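Local coordinates for m3DLH protein (Halieaceae bacterium, PDB 7JKA) that probably hydrolyses dienelactones and related esters as a member of the dienelactone hydrolase family, with phosphotriesterase activity also attributed to it, at residues A[134-139]-A[154-159]; A[47-52]-A[75-80]; A[170-175]-A[200-205]. One frame throughout, in Å; residues are numbered along the deposited sequence.

Contact 1: residues A[134-139]-A[154-159]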
loop_
_atom_site.group_PDB
_atom_site.type_symbol
_atom_site.label_atom_id
_atom_site.label_comp_id
_atom_site.label_asym_id
_atom_site.label_seq_id
_atom_site.Cartn_x
_atom_site.Cartn_y
_atom_site.Cartn_z
ATOM N N GLY A 134 -1.262 0.703 -5.707
ATOM C CA GLY A 134 -0.382 0.489 -4.558
ATOM C C GLY A 134 -0.922 -0.504 -3.548
ATOM O O GLY A 134 -0.152 -1.249 -2.922
ATOM N N GLY A 135 -2.242 -0.537 -3.366
ATOM C CA GLY A 135 -2.826 -1.541 -2.491
ATOM C C GLY A 135 -2.704 -2.923 -3.094
ATOM O O GLY A 135 -2.403 -3.894 -2.392
ATOM N N THR A 136 -2.980 -3.033 -4.396
ATOM C CA THR A 136 -2.774 -4.297 -5.080
ATOM C C THR A 136 -1.332 -4.749 -4.884
ATOM O O THR A 136 -1.070 -5.930 -4.635
ATOM C CB THR A 136 -3.096 -4.128 -6.566
ATOM O OG1 THR A 136 -4.286 -3.329 -6.728
ATOM C CG2 THR A 136 -3.242 -5.493 -7.239
ATOM N N THR A 137 -0.395 -3.797 -4.969
ATOM C CA THR A 137 1.030 -4.077 -4.784
ATOM C C THR A 137 1.311 -4.585 -3.377
ATOM O O THR A 137 2.070 -5.546 -3.198
ATOM C CB THR A 137 1.841 -2.803 -5.068
ATOM O OG1 THR A 137 1.616 -2.408 -6.426
ATOM C CG2 THR A 137 3.338 -3.054 -4.921
ATOM N N ALA A 138 0.702 -3.952 -2.366
ATOM C CA ALA A 138 0.888 -4.411 -0.995
ATOM C C ALA A 138 0.430 -5.861 -0.817
ATOM O O ALA A 138 1.076 -6.641 -0.103
ATOM C CB ALA A 138 0.162 -3.461 -0.038
ATOM N N LEU A 139 -0.683 -6.240 -1.455
ATOM C CA LEU A 139 -1.154 -7.620 -1.377
ATOM C C LEU A 139 -0.238 -8.572 -2.136
ATOM O O LEU A 139 -0.075 -9.728 -1.722
ATOM C CB LEU A 139 -2.595 -7.714 -1.890
ATOM C CG LEU A 139 -3.629 -7.123 -0.917
ATOM C CD1 LEU A 139 -5.022 -7.133 -1.568
ATOM C CD2 LEU A 139 -3.616 -7.907 0.395
ATOM N N PHE A 154 -6.392 0.558 0.385
ATOM C CA PHE A 154 -7.407 1.598 0.253
ATOM C C PHE A 154 -7.798 1.690 -1.210
ATOM O O PHE A 154 -6.940 1.946 -2.067
ATOM C CB PHE A 154 -6.893 2.956 0.744
ATOM C CG PHE A 154 -6.464 2.971 2.189
ATOM C CD1 PHE A 154 -5.142 2.699 2.549
ATOM C CD2 PHE A 154 -7.365 3.322 3.179
ATOM C CE1 PHE A 154 -4.737 2.724 3.867
ATOM C CE2 PHE A 154 -6.983 3.349 4.521
ATOM C CZ PHE A 154 -5.646 3.052 4.862
ATOM N N HIS A 155 -9.081 1.488 -1.491
ATOM C CA HIS A 155 -9.643 1.522 -2.853
ATOM C C HIS A 155 -8.718 0.857 -3.873
ATOM O O HIS A 155 -8.376 1.435 -4.909
ATOM C CB HIS A 155 -10.038 2.946 -3.289
ATOM C CG HIS A 155 -9.018 4.017 -2.997
ATOM N ND1 HIS A 155 -7.975 4.317 -3.851
ATOM C CD2 HIS A 155 -8.916 4.891 -1.965
ATOM C CE1 HIS A 155 -7.257 5.303 -3.340
ATOM N NE2 HIS A 155 -7.798 5.665 -2.191
ATOM N N ALA A 156 -8.345 -0.390 -3.579
ATOM C CA ALA A 156 -7.400 -1.154 -4.398
ATOM C C ALA A 156 -8.098 -2.100 -5.358
ATOM O O ALA A 156 -9.018 -2.824 -4.982
ATOM C CB ALA A 156 -6.463 -1.975 -3.504
ATOM N N GLY A 157 -7.598 -2.136 -6.593
ATOM C CA GLY A 157 -7.944 -3.238 -7.472
ATOM C C GLY A 157 -7.436 -4.547 -6.905
ATOM O O GLY A 157 -6.450 -4.592 -6.159
ATOM N N LEU A 158 -8.142 -5.618 -7.222
ATOM C CA LEU A 158 -7.832 -6.937 -6.707
ATOM C C LEU A 158 -7.658 -7.895 -7.873
ATOM O O LEU A 158 -8.329 -7.778 -8.904
ATOM C CB LEU A 158 -8.952 -7.434 -5.784
ATOM C CG LEU A 158 -9.182 -6.496 -4.596
ATOM C CD1 LEU A 158 -10.517 -6.839 -3.935
ATOM C CD2 LEU A 158 -8.035 -6.565 -3.593
ATOM N N LEU A 159 -6.768 -8.859 -7.710
ATOM C CA LEU A 159 -6.641 -9.862 -8.752
ATOM C C LEU A 159 -6.285 -11.193 -8.110
ATOM O O LEU A 159 -5.817 -11.234 -6.967
ATOM C CB LEU A 159 -5.598 -9.459 -9.803
ATOM C CG LEU A 159 -4.126 -9.741 -9.539
ATOM C CD1 LEU A 159 -3.349 -9.557 -10.841
ATOM C CD2 LEU A 159 -3.609 -8.786 -8.483
#

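Contact 2: residues A[47-52]-A[75-80]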
loop_
_atom_site.group_PDB
_atom_site.type_symbol
_atom_site.label_atom_id
_atom_site.label_comp_id
_atom_site.label_asym_id
_atom_site.label_seq_id
_atom_site.Cartn_x
_atom_site.Cartn_y
_atom_site.Cartn_z
ATOM N N VAL A 47 4.666 2.369 2.211
ATOM C CA VAL A 47 3.502 3.030 1.627
ATOM C C VAL A 47 3.623 2.931 0.107
ATOM O O VAL A 47 4.483 3.584 -0.504
ATOM C CB VAL A 47 3.404 4.495 2.064
ATOM C CG1 VAL A 47 2.173 5.169 1.473
ATOM C CG2 VAL A 47 3.422 4.635 3.628
ATOM N N PHE A 48 2.735 2.144 -0.516
ATOM C CA PHE A 48 2.741 2.071 -1.968
ATOM C C PHE A 48 1.731 3.052 -2.533
ATOM O O PHE A 48 0.562 3.067 -2.100
ATOM C CB PHE A 48 2.430 0.656 -2.440
ATOM C CG PHE A 48 3.513 -0.334 -2.112
ATOM C CD1 PHE A 48 4.722 -0.300 -2.802
ATOM C CD2 PHE A 48 3.339 -1.262 -1.093
ATOM C CE1 PHE A 48 5.734 -1.211 -2.485
ATOM C CE2 PHE A 48 4.346 -2.172 -0.766
ATOM C CZ PHE A 48 5.539 -2.145 -1.450
ATOM N N PRO A 49 2.146 3.891 -3.465
ATOM C CA PRO A 49 1.274 4.945 -3.984
ATOM C C PRO A 49 0.295 4.403 -5.021
ATOM O O PRO A 49 0.357 3.248 -5.445
ATOM C CB PRO A 49 2.278 5.897 -4.655
ATOM C CG PRO A 49 3.305 4.906 -5.250
ATOM C CD PRO A 49 3.463 3.883 -4.135
ATOM N N GLU A 50 -0.620 5.278 -5.456
ATOM C CA GLU A 50 -1.391 5.004 -6.662
ATOM C C GLU A 50 -0.467 4.763 -7.858
ATOM O O GLU A 50 0.733 5.063 -7.770
ATOM C CB GLU A 50 -2.355 6.158 -6.942
ATOM C CG GLU A 50 -3.494 6.253 -5.926
ATOM C CD GLU A 50 -4.618 7.137 -6.434
ATOM O OE1 GLU A 50 -4.339 8.262 -6.887
ATOM O OE2 GLU A 50 -5.788 6.713 -6.399
ATOM N N ALA A 51 -0.993 4.205 -8.960
ATOM C CA ALA A 51 -0.132 3.794 -10.071
ATOM C C ALA A 51 0.531 4.963 -10.774
ATOM O O ALA A 51 1.469 4.738 -11.550
ATOM C CB ALA A 51 -0.912 2.963 -11.095
ATOM N N PHE A 52 0.090 6.204 -10.522
ATOM C CA PHE A 52 0.853 7.355 -10.995
ATOM C C PHE A 52 2.312 7.273 -10.557
ATOM O O PHE A 52 3.198 7.734 -11.277
ATOM C CB PHE A 52 0.254 8.654 -10.460
ATOM C CG PHE A 52 -1.192 8.827 -10.778
ATOM C CD1 PHE A 52 -1.599 9.050 -12.075
ATOM C CD2 PHE A 52 -2.138 8.786 -9.765
ATOM C CE1 PHE A 52 -2.945 9.217 -12.376
ATOM C CE2 PHE A 52 -3.478 8.949 -10.052
ATOM C CZ PHE A 52 -3.882 9.166 -11.360
ATOM N N ALA A 75 7.143 4.482 -1.317
ATOM C CA ALA A 75 7.855 3.687 -2.306
ATOM C C ALA A 75 7.688 4.221 -3.724
ATOM O O ALA A 75 6.663 4.810 -4.086
ATOM C CB ALA A 75 7.367 2.239 -2.286
ATOM N N ASP A 76 8.703 3.952 -4.538
ATOM C CA ASP A 76 8.731 4.306 -5.954
ATOM C C ASP A 76 8.280 3.086 -6.765
ATOM O O ASP A 76 8.898 2.025 -6.666
ATOM C CB ASP A 76 10.170 4.726 -6.272
ATOM C CG ASP A 76 10.438 5.005 -7.748
ATOM O OD1 ASP A 76 9.517 4.979 -8.589
ATOM O OD2 ASP A 76 11.622 5.277 -8.047
ATOM N N LEU A 77 7.209 3.229 -7.567
ATOM C CA LEU A 77 6.713 2.085 -8.326
ATOM C C LEU A 77 7.422 1.881 -9.651
ATOM O O LEU A 77 7.322 0.787 -10.225
ATOM C CB LEU A 77 5.222 2.238 -8.633
ATOM C CG LEU A 77 4.269 2.188 -7.439
ATOM C CD1 LEU A 77 2.851 2.450 -7.928
ATOM C CD2 LEU A 77 4.375 0.824 -6.728
ATOM N N HIS A 78 8.093 2.904 -10.182
ATOM C CA HIS A 78 8.473 2.900 -11.591
ATOM C C HIS A 78 9.959 2.998 -11.834
ATOM O O HIS A 78 10.433 2.560 -12.898
ATOM C CB HIS A 78 7.792 4.060 -12.323
ATOM C CG HIS A 78 6.313 4.062 -12.142
ATOM N ND1 HIS A 78 5.545 2.932 -12.330
ATOM C CD2 HIS A 78 5.457 5.042 -11.764
ATOM C CE1 HIS A 78 4.278 3.216 -12.082
ATOM N NE2 HIS A 78 4.197 4.495 -11.751
ATOM N N GLY A 79 10.692 3.564 -10.909
ATOM C CA GLY A 79 12.114 3.775 -11.037
ATOM C C GLY A 79 12.426 5.246 -11.214
ATOM O O GLY A 79 11.680 5.994 -11.857
ATOM N N ASP A 80 13.564 5.657 -10.658
ATOM C CA ASP A 80 14.070 7.025 -10.753
ATOM C C ASP A 80 13.036 8.043 -10.288
ATOM O O ASP A 80 13.064 9.202 -10.724
ATOM C CB ASP A 80 14.529 7.333 -12.180
ATOM C CG ASP A 80 15.705 6.474 -12.604
ATOM O OD1 ASP A 80 16.627 6.286 -11.788
ATOM O OD2 ASP A 80 15.710 6.023 -13.765
#

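Contact 3: residues A[170-175]-A[200-205]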
loop_
_atom_site.group_PDB
_atom_site.type_symbol
_atom_site.label_atom_id
_atom_site.label_comp_id
_atom_site.label_asym_id
_atom_site.label_seq_id
_atom_site.Cartn_x
_atom_site.Cartn_y
_atom_site.Cartn_z
ATOM N N ARG A 170 1.350 -13.830 5.759
ATOM C CA ARG A 170 1.722 -14.008 7.149
ATOM C C ARG A 170 1.138 -12.952 8.071
ATOM O O ARG A 170 1.137 -13.157 9.289
ATOM C CB ARG A 170 3.240 -14.021 7.271
ATOM C CG ARG A 170 3.800 -15.135 6.412
ATOM C CD ARG A 170 5.247 -14.951 6.151
ATOM N NE ARG A 170 5.957 -14.835 7.410
ATOM C CZ ARG A 170 7.274 -14.710 7.475
ATOM N NH1 ARG A 170 7.876 -14.604 8.650
ATOM N NH2 ARG A 170 7.979 -14.702 6.354
ATOM N N GLY A 171 0.615 -11.853 7.528
ATOM C CA GLY A 171 0.104 -10.767 8.330
ATOM C C GLY A 171 -1.414 -10.725 8.376
ATOM O O GLY A 171 -2.112 -11.503 7.732
ATOM N N ARG A 172 -1.907 -9.779 9.170
ATOM C CA ARG A 172 -3.339 -9.518 9.218
ATOM C C ARG A 172 -3.706 -8.571 8.087
ATOM O O ARG A 172 -2.997 -7.587 7.839
ATOM C CB ARG A 172 -3.707 -8.909 10.572
ATOM C CG ARG A 172 -3.133 -9.766 11.701
ATOM C CD ARG A 172 -3.401 -9.238 13.085
ATOM N NE ARG A 172 -2.489 -9.911 14.007
ATOM C CZ ARG A 172 -2.600 -9.897 15.325
ATOM N NH1 ARG A 172 -3.602 -9.245 15.905
ATOM N NH2 ARG A 172 -1.703 -10.542 16.059
ATOM N N VAL A 173 -4.790 -8.879 7.383
ATOM C CA VAL A 173 -5.154 -8.191 6.145
ATOM C C VAL A 173 -6.421 -7.395 6.402
ATOM O O VAL A 173 -7.372 -7.925 6.986
ATOM C CB VAL A 173 -5.379 -9.175 4.984
ATOM C CG1 VAL A 173 -5.905 -8.412 3.768
ATOM C CG2 VAL A 173 -4.100 -9.895 4.639
ATOM N N LEU A 174 -6.425 -6.122 6.001
ATOM C CA LEU A 174 -7.626 -5.283 6.020
ATOM C C LEU A 174 -7.779 -4.604 4.668
ATOM O O LEU A 174 -6.894 -3.856 4.248
ATOM C CB LEU A 174 -7.543 -4.227 7.127
ATOM C CG LEU A 174 -8.633 -3.148 7.072
ATOM C CD1 LEU A 174 -10.020 -3.724 7.332
ATOM C CD2 LEU A 174 -8.319 -2.110 8.099
ATOM N N VAL A 175 -8.889 -4.885 3.978
ATOM C CA VAL A 175 -9.217 -4.256 2.695
ATOM C C VAL A 175 -10.267 -3.189 2.954
ATOM O O VAL A 175 -11.369 -3.508 3.414
ATOM C CB VAL A 175 -9.738 -5.281 1.678
ATOM C CG1 VAL A 175 -10.262 -4.570 0.436
ATOM C CG2 VAL A 175 -8.619 -6.252 1.294
ATOM N N ARG A 200 -7.264 -19.575 5.937
ATOM C CA ARG A 200 -7.488 -19.084 7.293
ATOM C C ARG A 200 -6.601 -17.877 7.594
ATOM O O ARG A 200 -6.050 -17.741 8.686
ATOM C CB ARG A 200 -7.277 -20.203 8.312
ATOM C CG ARG A 200 -8.164 -21.399 8.031
ATOM C CD ARG A 200 -7.725 -22.623 8.810
ATOM N NE ARG A 200 -8.791 -23.619 8.900
ATOM C CZ ARG A 200 -9.023 -24.558 7.987
ATOM N NH1 ARG A 200 -8.264 -24.636 6.902
ATOM N NH2 ARG A 200 -10.016 -25.421 8.160
ATOM N N VAL A 201 -6.466 -16.985 6.606
ATOM C CA VAL A 201 -5.827 -15.702 6.851
ATOM C C VAL A 201 -6.678 -14.939 7.855
ATOM O O VAL A 201 -7.907 -15.055 7.863
ATOM C CB VAL A 201 -5.694 -14.909 5.536
ATOM C CG1 VAL A 201 -5.117 -13.520 5.753
ATOM C CG2 VAL A 201 -4.827 -15.673 4.528
ATOM N N ASP A 202 -6.026 -14.154 8.712
ATOM C CA ASP A 202 -6.735 -13.175 9.541
ATOM C C ASP A 202 -7.015 -11.980 8.650
ATOM O O ASP A 202 -6.187 -11.083 8.525
ATOM C CB ASP A 202 -5.896 -12.760 10.737
ATOM C CG ASP A 202 -6.609 -11.769 11.633
ATOM O OD1 ASP A 202 -7.696 -11.275 11.259
ATOM O OD2 ASP A 202 -6.069 -11.508 12.711
ATOM N N TRP A 203 -8.189 -11.974 8.025
ATOM C CA TRP A 203 -8.564 -10.990 7.031
ATOM C C TRP A 203 -9.860 -10.295 7.432
ATOM O O TRP A 203 -10.718 -10.861 8.138
ATOM C CB TRP A 203 -8.711 -11.622 5.623
ATOM C CG TRP A 203 -9.858 -12.599 5.463
ATOM C CD1 TRP A 203 -9.858 -13.921 5.782
ATOM C CD2 TRP A 203 -11.150 -12.318 4.903
ATOM N NE1 TRP A 203 -11.086 -14.488 5.470
ATOM C CE2 TRP A 203 -11.879 -13.524 4.903
ATOM C CE3 TRP A 203 -11.747 -11.161 4.372
ATOM C CZ2 TRP A 203 -13.210 -13.607 4.450
ATOM C CZ3 TRP A 203 -13.073 -11.251 3.899
ATOM C CH2 TRP A 203 -13.771 -12.466 3.924
ATOM N N GLN A 204 -9.959 -9.042 6.991
ATOM C CA GLN A 204 -11.150 -8.213 7.162
ATOM C C GLN A 204 -11.357 -7.459 5.863
ATOM O O GLN A 204 -10.387 -7.061 5.208
ATOM C CB GLN A 204 -11.009 -7.201 8.295
ATOM C CG GLN A 204 -10.716 -7.778 9.651
ATOM C CD GLN A 204 -10.426 -6.680 10.655
ATOM O OE1 GLN A 204 -11.311 -5.892 11.005
ATOM N NE2 GLN A 204 -9.162 -6.582 11.073
ATOM N N PHE A 205 -12.616 -7.291 5.469
ATOM C CA PHE A 205 -12.914 -6.608 4.215
ATOM C C PHE A 205 -14.116 -5.724 4.492
ATOM O O PHE A 205 -15.175 -6.231 4.847
ATOM C CB PHE A 205 -13.195 -7.637 3.121
ATOM C CG PHE A 205 -13.329 -7.071 1.726
ATOM C CD1 PHE A 205 -14.340 -6.187 1.402
ATOM C CD2 PHE A 205 -12.462 -7.484 0.721
ATOM C CE1 PHE A 205 -14.477 -5.695 0.111
ATOM C CE2 PHE A 205 -12.595 -7.000 -0.565
ATOM C CZ PHE A 205 -13.588 -6.082 -0.859
HETATM O O HOH W 1 -3.131 -13.832 8.738
HETATM O O HOH W 2 -7.392 -8.602 9.841
#

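Contact 1: residues A[134-139]-A[154-159]
The carbonyl oxygen of Gly-157 receives a short hydrogen bond, 2.6 Å, from Thr-136 OG1 in the first turn of helix 133-143. The hydroxyl comes in from above the carbonyl plane, 39° out of it, with a C=O...O angle of 121°, so it sits over the group instead of meeting it head on. With OG1 beside the backbone N and CG2 anti to it (chi1 -42°), the threonine turns its hydroxyl to Gly-157 O and its methyl to Leu-159: CG2 meets Leu-159 CD2 at 3.5 Å, the two side chains crossing at about a right angle. Cys-132 O, just before the helix, competes weakly for the same proton.

Towards His-155, the loop comes closest to the helix backbone. Ala-156 CB rests 3.8 Å from Gly-135 CA and 3.7 Å from Thr-136 N, and the fit depends on glycine: a CB on Gly-135 would run into that methyl. One turn further along the helix, Leu-139 CD1 touches Leu-158 CD2 at 3.7 Å, while Leu-159 O is hydrogen-bonded by Arg-143 NH2 near the helix end.

The loop leaves strand 150-154 and is laid along the side of the helix that follows the turn after strand 126-131. With Gly-130, Cys-132 and Gly-134 in a GxCxG pattern, that turn is consistent with the nucleophile elbow of an alpha/beta hydrolase, as in dienelactone hydrolases, and the contact joins its helix to the loop following the next strand.

Contact 2: residues A[47-52]-A[75-80]
His-78 NE2 donates to Ala-51 O over 2.7 Å, and the oxygen lies nearly in the imidazole plane, 5° out of it. The bond is bent, with an N-H...O angle of 140°, and the ring nitrogen stands above the carbonyl plane of Ala-51. His-78 CG is anti to its carbonyl carbon (chi1 -54°), which swings the ring to Ala-51 O. Beside it, Leu-77 packs between the two segments. Its CG meets Pro-49 CG on the proline ring at 3.6 Å, CD1 reaches the backbone of the other segment 3.4 Å from Glu-50 O, and CD2 lies 4.1 Å from Phe-48 CD1. Nearer the sheet, Ala-75 CB packs 3.7 Å from Phe-48 CD1, and Ala-75 N gives Val-47 O an almost straight hydrogen bond of 2.9 Å. Ala-75 O is buried against Pro-49 CD without a hydrogen-bonding partner in the model.

In the next shell, the histidine ring is held from several directions. Leu-77 CB sits over one face of the imidazole, displaced from its middle, and ND1 is hydrogen-bonded to Arg-93 NE. Replacing the imidazole with an alanine is likely to leave Ala-51 O without its donor and Arg-93 NE without its acceptor. The backbone behind the ring is set by Asp-76, whose OD1 accepts from His-78 N and Gly-79 N, both at 3.0 Å and from the same face of the carboxylate: an Asx turn (His-78 N) and an Asx motif (Gly-79 N). Its OD2 meanwhile receives Val-29 N and Gly-81 N.

Glu-50 points its carboxylate the other way, to Ser-214 OG and close to Cys-132. The arrangement pairs the loops leaving two parallel neighbours of an alpha/beta-hydrolase sheet, strands 42-48 and 71-74, at their C-terminal ends, beside the probable nucleophile elbow.

Contact 3: residues A[170-175]-A[200-205]
Val-175 meets Phe-205 across two neighbouring parallel strands, and its atoms reach the ring one after another. CB lies 3.6 Å from Phe-205 CD2. From there CG1, anti to the backbone N (chi1 172°), extends over one face of the ring, 3.8 Å from its centroid and 23° off the normal, a CH-pi contact; CG2 only skirts the ring at CD2. Phe-205 is covered further by Ile-189 and Met-193 of helix 186-198.

Val-173 lies on the same face of the sheet, where its CG2 touches Val-201 CG1 at 3.9 Å. On the other face Leu-174 CD1 packs on Gln-204 CB, 3.7 Å away, with helix 232-250 beyond the leucine.

The backbones are joined by Val-173 N to Asp-202 O, Gln-204 N to Val-173 O (2.8 Å, the most bent) and Val-175 N to Gln-204 O. Before the first ladder bond, water 1 bridges Gly-171 O and Asp-202 N. Arg-172 runs extended past the Asp-202 carboxylate, its CD 3.5 Å from OD2, but no N-H points at that oxygen; its salt bridge is with Glu-248.

The axes of strands 172-175 and 203-205 run 5° from parallel and approach to 4.6 Å, with helix 186-198 as the connection between the strands: a beta-alpha-beta crossover of the alpha/beta-hydrolase sheet.

Contact 2, contact 1 and contact 3 follow one another along the chain, each closing before the next opens, and all belong to one mixed sheet and its helices. Contact 1 is the middle piece, with its centre about 13 Å from the centres of both others. Helix 133-143 packs through Thr-137 and Ala-138 on Phe-48 of contact 2, and Leu-139 and Leu-158 reach Val-173 and Phe-205 of contact 3. Contacts 2 and 3 lie on opposite sides of the chain's centre, about 23 Å apart between centres, and do not touch. Contact 1 holds part of the probable nucleophile elbow and contact 2 touches it through Glu-50, whereas contact 3 builds the sheet further out.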